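Local coordinates for substrate-binding protein (Synechococcus sp., PDB 6WPN) that probably binds an oligosaccharide or a related sugar in the periplasm as the solute-binding component of a transport system, at residues N421-A424 with S425-P429; Q355-N358 with P359-Q363; G50-D53 with K54-E58; Q117-P121 with S122-A126; Q246-A249 with I250-Y253. All coordinates share one frame; numbering follows the deposited sequence.

Going along the chain, contact 3 comes first, at the C-terminal end of helix 42-55 and facing helix 311-321, followed by contact 4, where a loop enters the short helix 121-124 and packs on strands 137-149 and 295-303. Contact 5 lies within helix 246-254, contact 2 starts helix 359-374, and contact 1 ends helix 409-427 at the C terminus. All five are local: each joins two halves of one continuous piece, so none closes a long loop, and they follow in series without nesting or crossing. Contacts 2 and 5 come nearest, about 7 Å between closest atoms, and both adjoin helix 265-274. Contacts 1 and 2 lie on opposite sides of the chain's centre.

Contact 1 of 5, residues N421-A424 with S425-P429; sequences NRYA and SARWP
Ser425 turns its hydroxyl back onto the carbonyl oxygen of Asn421, one helical turn earlier, with OG to O at 2.9 Å. The torsion responsible places OG beside the backbone N and opposite the carbonyl carbon (chi1 -61°). Asn421 O is thus gripped twice, by Ser425 OG and by Ser425 N at 3.0 Å, and the two donors reach it from opposite faces of the carbonyl plane. On another side of the helix, Tyr423 and the extended Arg427 run side by side in the same direction, ring and guanidinium planes 72° apart. Their ends are modelled too close for a bond to be inferred; Arg427 NH2 is held instead by Asn97 OD1. Trp428 swings its indole back over the last turn: CE3 lies 4.2 Å from Ala424 CB, and CZ3 meets Tyr423 CE1 obliquely at the same distance. One face of that indole is covered by Arg427 CG. Trp428 N still reaches Ala424 O at 2.9 Å, although Trp428 itself has left helical geometry (phi -128°). The whole is the C-terminal end of an alpha-helix, with a serine hydroxyl bonded back to the carbonyl four residues earlier, an arrangement common in helices.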
# COMPACT_ATOMS: atom_id res chain seq x y z
N ASN A 421 20.87 -2.18 -14.11
CA ASN A 421 21.15 -2.77 -15.42
C ASN A 421 22.06 -3.99 -15.29
O ASN A 421 21.99 -4.90 -16.12
CB ASN A 421 21.76 -1.73 -16.35
CG ASN A 421 20.74 -0.71 -16.83
OD1 ASN A 421 19.54 -0.97 -16.84
ND2 ASN A 421 21.22 0.47 -17.22
N ARG A 422 22.91 -4.01 -14.26
CA ARG A 422 23.64 -5.23 -13.92
C ARG A 422 22.68 -6.37 -13.62
O ARG A 422 22.82 -7.48 -14.15
CB ARG A 422 24.53 -4.96 -12.71
CG ARG A 422 25.85 -4.27 -12.97
CD ARG A 422 26.43 -3.75 -11.66
NE ARG A 422 26.37 -4.75 -10.59
CZ ARG A 422 26.65 -4.50 -9.32
NH1 ARG A 422 27.00 -3.27 -8.94
NH2 ARG A 422 26.57 -5.47 -8.41
N TYR A 423 21.70 -6.11 -12.75
CA TYR A 423 20.72 -7.13 -12.38
C TYR A 423 19.82 -7.49 -13.57
O TYR A 423 19.53 -8.67 -13.79
CB TYR A 423 19.89 -6.61 -11.20
CG TYR A 423 18.75 -7.48 -10.71
CD1 TYR A 423 17.45 -7.26 -11.14
CD2 TYR A 423 18.98 -8.51 -9.80
CE1 TYR A 423 16.40 -8.05 -10.68
CE2 TYR A 423 17.94 -9.30 -9.34
CZ TYR A 423 16.65 -9.07 -9.78
OH TYR A 423 15.62 -9.85 -9.32
N ALA A 424 19.40 -6.49 -14.34
CA ALA A 424 18.42 -6.73 -15.40
C ALA A 424 19.02 -7.46 -16.60
O ALA A 424 18.30 -8.19 -17.29
CB ALA A 424 17.81 -5.40 -15.86
N SER A 425 20.31 -7.28 -16.87
CA SER A 425 20.93 -8.02 -17.96
C SER A 425 21.09 -9.49 -17.61
O SER A 425 21.08 -10.34 -18.51
CB SER A 425 22.28 -7.40 -18.34
OG SER A 425 22.13 -6.06 -18.76
N ALA A 426 21.22 -9.81 -16.33
CA ALA A 426 21.37 -11.21 -15.93
C ALA A 426 20.03 -11.93 -15.89
O ALA A 426 19.94 -13.11 -16.26
CB ALA A 426 22.06 -11.29 -14.57
N ARG A 427 18.97 -11.24 -15.47
CA ARG A 427 17.66 -11.87 -15.34
C ARG A 427 16.91 -11.89 -16.67
O ARG A 427 16.24 -12.88 -17.00
CB ARG A 427 16.86 -11.17 -14.24
CG ARG A 427 15.54 -11.84 -13.86
CD ARG A 427 15.11 -11.43 -12.45
NE ARG A 427 13.73 -11.82 -12.16
CZ ARG A 427 13.10 -11.55 -11.02
NH1 ARG A 427 13.72 -10.90 -10.04
NH2 ARG A 427 11.84 -11.94 -10.85
N TRP A 428 16.99 -10.80 -17.43
CA TRP A 428 16.34 -10.68 -18.74
C TRP A 428 17.37 -10.25 -19.78
O TRP A 428 17.46 -9.06 -20.12
CB TRP A 428 15.16 -9.71 -18.69
CG TRP A 428 14.17 -10.01 -17.60
CD1 TRP A 428 13.17 -10.93 -17.64
CD2 TRP A 428 14.09 -9.38 -16.32
NE1 TRP A 428 12.47 -10.91 -16.46
CE2 TRP A 428 13.01 -9.97 -15.63
CE3 TRP A 428 14.83 -8.37 -15.68
CZ2 TRP A 428 12.65 -9.59 -14.34
CZ3 TRP A 428 14.47 -7.99 -14.40
CH2 TRP A 428 13.39 -8.60 -13.74
N PRO A 429 18.17 -11.19 -20.30
CA PRO A 429 19.21 -10.89 -21.29
C PRO A 429 18.66 -10.21 -22.55
O PRO A 429 17.62 -10.61 -23.08
CB PRO A 429 19.78 -12.27 -21.63
CG PRO A 429 19.50 -13.10 -20.42
CD PRO A 429 18.17 -12.61 -19.92
OXT PRO A 429 19.25 -9.26 -23.06

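Contact 2 of 5, residues Q355-N358 with P359-Q363; sequences QPSN and PAEAQ
The flat groups of Asn358 and Glu361 cross at about a right angle, amide and carboxylate planes 82° apart. At the oxygen end of the amide, Asn358 OD1 accepts from Glu361 N at 2.8 Å; the donor stands 26° off the plane of the side-chain carbonyl, and the N-H points at the oxygen with little bend. That bond, made by the residue just before the helix, marks Asn358 as the N-cap of helix 359-374. The other end of the amide, ND2, passes the carboxylate at a looser distance. Glu361 turns its carboxylate back toward the residue before the cap: OE2 receives a weak bond from Ser357 OG at 3.2 Å, and OE1 a weak but straight one from Ser357 N at 3.5 Å. The CG of Asn358 sits between the backbone N and the carbonyl carbon (chi1 52°), which carries OD1 over the first turn, while its own carbonyl O takes Ala362 N at 3.1 Å. The Pro356 ring packs against the same turn, with CG 3.7 Å from Ala362 CB and CB 3.4 Å from Ala362 N. With an alanine here, Glu361 N would probably be left without its side-chain acceptor and the first turn would lose its side-chain cap. Further along, Gln363 NE2 bonds to Ala279 O, and the Glu361 side chain touches Arg269 of helix 265-274. Chemically, backbone N-H groups of the first turn are met by a neutral amide oxygen and a carbonyl, and an acidic group at this end is likely to be favoured by the helix dipole.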
# COMPACT_ATOMS: atom_id res chain seq x y z
N GLN A 355 -24.97 8.69 10.76
CA GLN A 355 -25.20 9.74 11.74
C GLN A 355 -24.28 9.48 12.92
O GLN A 355 -24.67 8.81 13.88
CB GLN A 355 -26.67 9.75 12.18
CG GLN A 355 -27.65 9.88 11.03
CD GLN A 355 -27.51 11.18 10.28
OE1 GLN A 355 -27.20 12.22 10.87
NE2 GLN A 355 -27.70 11.14 8.97
N PRO A 356 -23.06 10.01 12.91
CA PRO A 356 -22.13 9.71 14.01
C PRO A 356 -22.64 10.30 15.32
O PRO A 356 -23.23 11.38 15.35
CB PRO A 356 -20.83 10.38 13.56
CG PRO A 356 -21.27 11.47 12.64
CD PRO A 356 -22.47 10.93 11.92
N SER A 357 -22.41 9.56 16.40
CA SER A 357 -22.93 9.97 17.70
C SER A 357 -21.99 10.89 18.46
O SER A 357 -22.43 11.55 19.40
CB SER A 357 -23.25 8.73 18.54
OG SER A 357 -22.06 8.11 19.00
N ASN A 358 -20.72 10.94 18.08
CA ASN A 358 -19.74 11.79 18.76
C ASN A 358 -18.74 12.28 17.73
O ASN A 358 -18.68 11.74 16.61
CB ASN A 358 -19.04 11.03 19.89
CG ASN A 358 -18.46 9.71 19.44
OD1 ASN A 358 -17.55 9.67 18.62
ND2 ASN A 358 -18.99 8.62 19.97
N PRO A 359 -17.95 13.31 18.06
CA PRO A 359 -16.96 13.80 17.09
C PRO A 359 -15.95 12.75 16.65
O PRO A 359 -15.46 12.82 15.52
CB PRO A 359 -16.27 14.94 17.86
CG PRO A 359 -17.29 15.40 18.83
CD PRO A 359 -18.03 14.17 19.25
N ALA A 360 -15.65 11.77 17.50
CA ALA A 360 -14.70 10.72 17.12
C ALA A 360 -15.24 9.88 15.97
O ALA A 360 -14.53 9.61 14.99
CB ALA A 360 -14.38 9.83 18.33
N GLU A 361 -16.50 9.44 16.07
CA GLU A 361 -17.10 8.71 14.97
C GLU A 361 -17.24 9.58 13.73
O GLU A 361 -17.11 9.08 12.60
CB GLU A 361 -18.47 8.17 15.38
CG GLU A 361 -18.42 7.03 16.38
CD GLU A 361 -19.80 6.48 16.68
OE1 GLU A 361 -20.69 6.58 15.81
OE2 GLU A 361 -20.00 5.95 17.79
N ALA A 362 -17.49 10.88 13.91
CA ALA A 362 -17.58 11.79 12.77
C ALA A 362 -16.24 11.91 12.07
O ALA A 362 -16.17 11.91 10.83
CB ALA A 362 -18.08 13.15 13.23
N GLN A 363 -15.15 12.00 12.84
CA GLN A 363 -13.81 12.03 12.25
C GLN A 363 -13.53 10.77 11.45
O GLN A 363 -13.01 10.84 10.33
CB GLN A 363 -12.77 12.21 13.36
CG GLN A 363 -11.36 12.42 12.86
CD GLN A 363 -10.38 12.62 14.00
OE1 GLN A 363 -10.36 11.84 14.95
NE2 GLN A 363 -9.59 13.68 13.93

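Contact 3 of 5, residues G50-D53 with K54-E58; sequences GSWD and KLHPE
Two first torsions bring Trp52 and His56 together: the tryptophan places CG opposite its backbone N (chi1 169°), and the histidine sets CG beside its own N (chi1 -54°). The side chains cross at about a right angle, yet their planes are only 12° apart, giving a face-to-face stack with 3.8 Å between the centroids of the imidazole and the six-membered indole ring. His56 ND1 sits 3.4 Å above the indole plane, nearer the rim than the centre, and His56 CE1 approaches Trp52 CZ3 at 3.5 Å. His56 CB adds a CH-pi contact over the same indole face, 4.1 Å from the centroid of the six-membered ring. The backbone bond spans the same i to i+4 spacing: His56 N donates to Trp52 O at 2.6 Å, nearly along the C=O axis, and that oxygen also lies near the plane of the imidazole, at its edge. His56 is where the helix gives out, its backbone having left helical angles. A serine in place of Trp52 would probably leave one face of the imidazole without its stacking partner and the ring freer to turn, and would take away the donor to Ala59 O. That donor is Trp52 NE1, which ties the indole to the chain just beyond the turn. Asp53 OD1 accepts from Val61 N, joining the end of helix 42-55 to the start of strand 61-66. Helix 311-321 packs on this end: Trp52 touches Glu313, Glu316 and Leu317, while Leu55 touches Phe320.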
# COMPACT_ATOMS: atom_id res chain seq x y z
N GLY A 50 -15.21 -19.42 10.03
CA GLY A 50 -16.20 -20.26 10.68
C GLY A 50 -17.42 -20.49 9.81
O GLY A 50 -17.91 -21.61 9.69
N SER A 51 -17.93 -19.42 9.19
CA SER A 51 -19.02 -19.57 8.24
C SER A 51 -18.63 -20.48 7.08
O SER A 51 -19.41 -21.34 6.67
CB SER A 51 -19.47 -18.20 7.72
OG SER A 51 -19.90 -17.37 8.78
N TRP A 52 -17.41 -20.30 6.55
CA TRP A 52 -16.93 -21.19 5.51
C TRP A 52 -16.91 -22.64 5.98
O TRP A 52 -17.36 -23.54 5.26
CB TRP A 52 -15.53 -20.76 5.06
CG TRP A 52 -14.89 -21.79 4.19
CD1 TRP A 52 -14.09 -22.82 4.59
CD2 TRP A 52 -15.03 -21.92 2.77
NE1 TRP A 52 -13.70 -23.57 3.50
CE2 TRP A 52 -14.27 -23.04 2.37
CE3 TRP A 52 -15.71 -21.19 1.79
CZ2 TRP A 52 -14.17 -23.45 1.04
CZ3 TRP A 52 -15.62 -21.60 0.47
CH2 TRP A 52 -14.85 -22.71 0.11
N ASP A 53 -16.40 -22.88 7.19
CA ASP A 53 -16.33 -24.24 7.71
C ASP A 53 -17.72 -24.85 7.86
O ASP A 53 -17.91 -26.05 7.62
CB ASP A 53 -15.60 -24.26 9.06
CG ASP A 53 -14.12 -23.95 8.93
OD1 ASP A 53 -13.54 -24.21 7.86
OD2 ASP A 53 -13.53 -23.46 9.92
N LYS A 54 -18.71 -24.04 8.24
CA LYS A 54 -20.09 -24.53 8.31
C LYS A 54 -20.64 -24.83 6.92
O LYS A 54 -21.43 -25.77 6.77
CB LYS A 54 -20.98 -23.50 8.99
CG LYS A 54 -20.58 -23.18 10.41
CD LYS A 54 -20.82 -24.38 11.29
CE LYS A 54 -20.89 -23.98 12.75
NZ LYS A 54 -20.99 -25.19 13.62
N LEU A 55 -20.24 -24.06 5.92
CA LEU A 55 -20.74 -24.29 4.57
C LEU A 55 -19.98 -25.43 3.89
O LEU A 55 -20.58 -26.23 3.16
CB LEU A 55 -20.64 -23.01 3.75
CG LEU A 55 -21.52 -21.83 4.19
CD1 LEU A 55 -21.23 -20.59 3.36
CD2 LEU A 55 -23.00 -22.18 4.15
N HIS A 56 -18.68 -25.53 4.12
CA HIS A 56 -17.84 -26.50 3.43
C HIS A 56 -17.07 -27.32 4.46
O HIS A 56 -15.86 -27.12 4.66
CB HIS A 56 -16.90 -25.81 2.44
CG HIS A 56 -17.62 -24.92 1.46
ND1 HIS A 56 -18.15 -23.70 1.82
CD2 HIS A 56 -17.91 -25.10 0.15
CE1 HIS A 56 -18.73 -23.15 0.76
NE2 HIS A 56 -18.60 -23.98 -0.26
N PRO A 57 -17.73 -28.28 5.12
CA PRO A 57 -17.01 -29.17 6.04
C PRO A 57 -15.97 -30.04 5.35
O PRO A 57 -15.06 -30.55 6.02
CB PRO A 57 -18.13 -30.01 6.66
CG PRO A 57 -19.23 -29.98 5.66
CD PRO A 57 -19.17 -28.60 5.06
N GLU A 58 -16.08 -30.24 4.04
CA GLU A 58 -15.14 -31.07 3.30
C GLU A 58 -13.82 -30.37 3.01
O GLU A 58 -12.90 -31.01 2.48
CB GLU A 58 -15.76 -31.53 1.98
CG GLU A 58 -15.67 -30.49 0.86
CD GLU A 58 -16.63 -29.33 1.02
OE1 GLU A 58 -17.54 -29.42 1.88
OE2 GLU A 58 -16.49 -28.33 0.30

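Contact 4 of 5, residues Q117-P121 with S122-A126; sequences QNYLP and SVWEA
Leu120 O, accepting from Trp124 N at 2.8 Å, starts the short helix 121-124; Leu120 is its N-cap residue, and Pro121 opens the first turn, so the piece is a helix N-terminus entered from an extended loop. The same Leu120 O also takes a weak bond from Val123 N, and Pro121 O follows with Glu125 N at 3.1 Å. Among the side chains, Tyr119 and Trp124 pack ring against ring. Their rings lean together obliquely, planes 36° apart and centroids 5.0 Å apart, which is neither a stack nor an edge-to-face pair. Trp124 CZ3 comes over one face of the tyrosine ring and reaches Tyr119 CD1 at 3.4 Å; the indole is carried there by a CG placed opposite its backbone N (chi1 174°). The phenol end has a partner of its own, Tyr119 OH bonding to Thr322 OG1, and the rest of the pair is wrapped by the fold: Tyr119 touches Ile137 and Trp124 touches Pro138, both of strand 137-149. Leu120 makes a separate apolar contact: its CD2 packs on Val123 CG2 at 3.7 Å, and Val123 in turn reaches Pro138, Leu141 and Leu299, so this small turn is pressed against two strands of the sheet. Trp124 O is bonded by Gln134 NE2 beyond the helix. Over the same turn the hydroxyl of Ser122 lies against the leucine branch, with OG 3.4 Å from Leu120 CD2.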
# COMPACT_ATOMS: atom_id res chain seq x y z
N GLN A 117 -17.98 -9.91 -13.19
CA GLN A 117 -19.03 -8.90 -13.13
C GLN A 117 -19.22 -8.38 -11.71
O GLN A 117 -19.68 -7.25 -11.52
CB GLN A 117 -20.35 -9.48 -13.63
CG GLN A 117 -20.52 -9.54 -15.14
CD GLN A 117 -21.81 -10.23 -15.53
OE1 GLN A 117 -22.42 -10.94 -14.73
NE2 GLN A 117 -22.25 -10.01 -16.76
N ASN A 118 -18.87 -9.18 -10.70
CA ASN A 118 -19.06 -8.79 -9.31
C ASN A 118 -17.95 -7.90 -8.77
O ASN A 118 -18.07 -7.41 -7.64
CB ASN A 118 -19.18 -10.04 -8.43
CG ASN A 118 -20.48 -10.79 -8.67
OD1 ASN A 118 -21.33 -10.35 -9.44
ND2 ASN A 118 -20.63 -11.92 -8.00
N TYR A 119 -16.88 -7.67 -9.54
CA TYR A 119 -15.75 -6.89 -9.06
C TYR A 119 -15.59 -5.62 -9.88
O TYR A 119 -16.08 -5.51 -11.01
CB TYR A 119 -14.45 -7.71 -9.12
CG TYR A 119 -14.48 -8.96 -8.26
CD1 TYR A 119 -15.04 -10.14 -8.74
CD2 TYR A 119 -13.95 -8.96 -6.97
CE1 TYR A 119 -15.08 -11.28 -7.96
CE2 TYR A 119 -13.98 -10.09 -6.19
CZ TYR A 119 -14.55 -11.25 -6.68
OH TYR A 119 -14.58 -12.39 -5.91
N LEU A 120 -14.91 -4.65 -9.28
CA LEU A 120 -14.57 -3.42 -9.98
C LEU A 120 -13.69 -3.75 -11.17
O LEU A 120 -12.63 -4.37 -10.99
CB LEU A 120 -13.86 -2.46 -9.02
CG LEU A 120 -13.66 -1.00 -9.44
CD1 LEU A 120 -14.99 -0.27 -9.57
CD2 LEU A 120 -12.77 -0.29 -8.43
N PRO A 121 -14.08 -3.38 -12.40
CA PRO A 121 -13.28 -3.79 -13.57
C PRO A 121 -11.85 -3.30 -13.53
O PRO A 121 -10.93 -4.05 -13.89
CB PRO A 121 -14.06 -3.19 -14.75
CG PRO A 121 -14.89 -2.10 -14.16
CD PRO A 121 -15.24 -2.56 -12.78
N SER A 122 -11.62 -2.06 -13.10
CA SER A 122 -10.27 -1.52 -13.05
C SER A 122 -9.36 -2.35 -12.15
O SER A 122 -8.18 -2.53 -12.44
CB SER A 122 -10.30 -0.07 -12.56
OG SER A 122 -11.08 0.04 -11.38
N VAL A 123 -9.91 -2.86 -11.05
CA VAL A 123 -9.09 -3.62 -10.10
C VAL A 123 -9.07 -5.12 -10.43
O VAL A 123 -8.11 -5.81 -10.08
CB VAL A 123 -9.59 -3.38 -8.67
CG1 VAL A 123 -8.84 -4.25 -7.67
CG2 VAL A 123 -9.49 -1.92 -8.33
N TRP A 124 -10.10 -5.63 -11.11
CA TRP A 124 -10.08 -7.02 -11.54
C TRP A 124 -9.03 -7.25 -12.61
O TRP A 124 -8.33 -8.27 -12.60
CB TRP A 124 -11.47 -7.43 -12.05
CG TRP A 124 -11.50 -8.82 -12.64
CD1 TRP A 124 -11.24 -9.16 -13.94
CD2 TRP A 124 -11.82 -10.04 -11.96
NE1 TRP A 124 -11.37 -10.52 -14.10
CE2 TRP A 124 -11.72 -11.08 -12.90
CE3 TRP A 124 -12.18 -10.35 -10.64
CZ2 TRP A 124 -11.97 -12.42 -12.57
CZ3 TRP A 124 -12.42 -11.68 -10.32
CH2 TRP A 124 -12.32 -12.69 -11.28
N GLU A 125 -8.90 -6.30 -13.54
CA GLU A 125 -7.95 -6.37 -14.64
C GLU A 125 -6.53 -6.03 -14.20
O GLU A 125 -5.60 -6.15 -15.00
CB GLU A 125 -8.39 -5.44 -15.76
CG GLU A 125 -9.78 -5.74 -16.31
CD GLU A 125 -9.83 -6.93 -17.24
OE1 GLU A 125 -10.75 -7.76 -17.08
OE2 GLU A 125 -8.94 -7.05 -18.11
N ALA A 126 -6.34 -5.64 -12.94
CA ALA A 126 -5.02 -5.35 -12.38
C ALA A 126 -4.21 -6.61 -12.08
O ALA A 126 -3.30 -6.56 -11.25
CB ALA A 126 -5.17 -4.50 -11.12

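Contact 5 of 5, residues Q246-A249 with I250-Y253; sequences QRRA and IELY
Arg248 spreads its guanidinium beneath Leu252, whose CD2 methyl sits 3.3 Å above the plane, nearer the rim than the centre and 3.4 Å from NH2. The same group uses its edge for charge: Arg248 NH1 donates to Glu251 OE1 at 2.6 Å in a salt bridge. The carboxylate oxygen lies almost in the guanidinium plane, but it is met from well above its own plane (52° out), and the two flat groups stand nearly perpendicular. Conformation explains the reach. Arg248 runs CG opposite its backbone N and then bends at the next torsion (chi2 60°), which brings the chain back over the following turn; Glu251 is extended beyond CG and passes it obliquely. The cation has a second acid partner, because NE makes a salt bridge to Glu240, so two carboxylates share one guanidinium and its rotation is probably well fixed. Beneath the side chains the helix is regular: Leu252 N meets Arg248 O at 2.8 Å and Tyr253 N meets Ala249 O at 2.9 Å. Apolar residues pack inward: Ala249 and Leu252 touch Phe185, which Arg248 also touches, while Ile250 packs on Phe267 of helix 265-274. Tyr253 packs on Leu261 of strand 260-263 and Leu147 of strand 137-149, and its OH bonds to Thr282 OG1. An i to i+3 salt bridge beside buried Ala249, Leu252 and Tyr253 is consistent with helix 246-254 being an amphipathic helix packed on the sheet of this bacterial solute-binding protein.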
# COMPACT_ATOMS: atom_id res chain seq x y z
N GLN A 246 7.83 3.33 8.62
CA GLN A 246 6.61 4.07 8.90
C GLN A 246 6.11 3.88 10.33
O GLN A 246 5.29 4.67 10.79
CB GLN A 246 5.52 3.67 7.91
CG GLN A 246 5.77 4.17 6.49
CD GLN A 246 5.90 5.68 6.42
OE1 GLN A 246 5.10 6.41 7.02
NE2 GLN A 246 6.91 6.15 5.69
N ARG A 247 6.58 2.84 11.03
CA ARG A 247 6.24 2.71 12.44
C ARG A 247 6.80 3.86 13.25
O ARG A 247 6.18 4.29 14.24
CB ARG A 247 6.76 1.38 12.97
CG ARG A 247 6.10 0.16 12.36
CD ARG A 247 6.64 -1.13 12.95
NE ARG A 247 6.06 -2.32 12.34
CZ ARG A 247 6.41 -3.57 12.64
NH1 ARG A 247 7.36 -3.79 13.55
NH2 ARG A 247 5.83 -4.59 12.03
N ARG A 248 7.96 4.39 12.86
CA ARG A 248 8.50 5.58 13.51
C ARG A 248 7.67 6.81 13.16
O ARG A 248 7.45 7.68 14.02
CB ARG A 248 9.96 5.77 13.11
CG ARG A 248 10.59 7.07 13.58
CD ARG A 248 10.57 7.18 15.09
NE ARG A 248 11.25 8.39 15.54
CZ ARG A 248 11.36 8.76 16.81
NH1 ARG A 248 10.82 8.02 17.77
NH2 ARG A 248 12.01 9.87 17.12
N ALA A 249 7.20 6.91 11.91
CA ALA A 249 6.32 8.01 11.55
C ALA A 249 5.05 7.98 12.39
O ALA A 249 4.61 9.01 12.90
CB ALA A 249 5.97 7.95 10.07
N ILE A 250 4.48 6.79 12.55
CA ILE A 250 3.32 6.60 13.42
C ILE A 250 3.63 7.12 14.82
O ILE A 250 2.85 7.87 15.40
CB ILE A 250 2.94 5.10 13.45
CG1 ILE A 250 2.13 4.73 12.21
CG2 ILE A 250 2.29 4.71 14.77
CD1 ILE A 250 2.02 3.23 11.98
N GLU A 251 4.79 6.74 15.35
CA GLU A 251 5.18 7.17 16.69
C GLU A 251 5.35 8.68 16.78
O GLU A 251 5.00 9.29 17.79
CB GLU A 251 6.47 6.46 17.09
CG GLU A 251 6.95 6.77 18.50
CD GLU A 251 8.21 6.00 18.86
OE1 GLU A 251 9.17 6.04 18.07
OE2 GLU A 251 8.23 5.36 19.94
N LEU A 252 5.89 9.30 15.73
CA LEU A 252 6.13 10.74 15.78
C LEU A 252 4.82 11.51 15.71
O LEU A 252 4.66 12.54 16.38
CB LEU A 252 7.06 11.16 14.65
CG LEU A 252 8.55 10.80 14.75
CD1 LEU A 252 9.28 11.24 13.50
CD2 LEU A 252 9.20 11.41 15.99
N TYR A 253 3.86 11.03 14.91
CA TYR A 253 2.58 11.72 14.82
C TYR A 253 1.81 11.63 16.14
O TYR A 253 1.25 12.63 16.60
CB TYR A 253 1.75 11.15 13.67
CG TYR A 253 0.54 12.00 13.36
CD1 TYR A 253 0.64 13.09 12.51
CD2 TYR A 253 -0.70 11.71 13.92
CE1 TYR A 253 -0.46 13.88 12.23
CE2 TYR A 253 -1.80 12.49 13.63
CZ TYR A 253 -1.68 13.57 12.79
OH TYR A 253 -2.76 14.36 12.50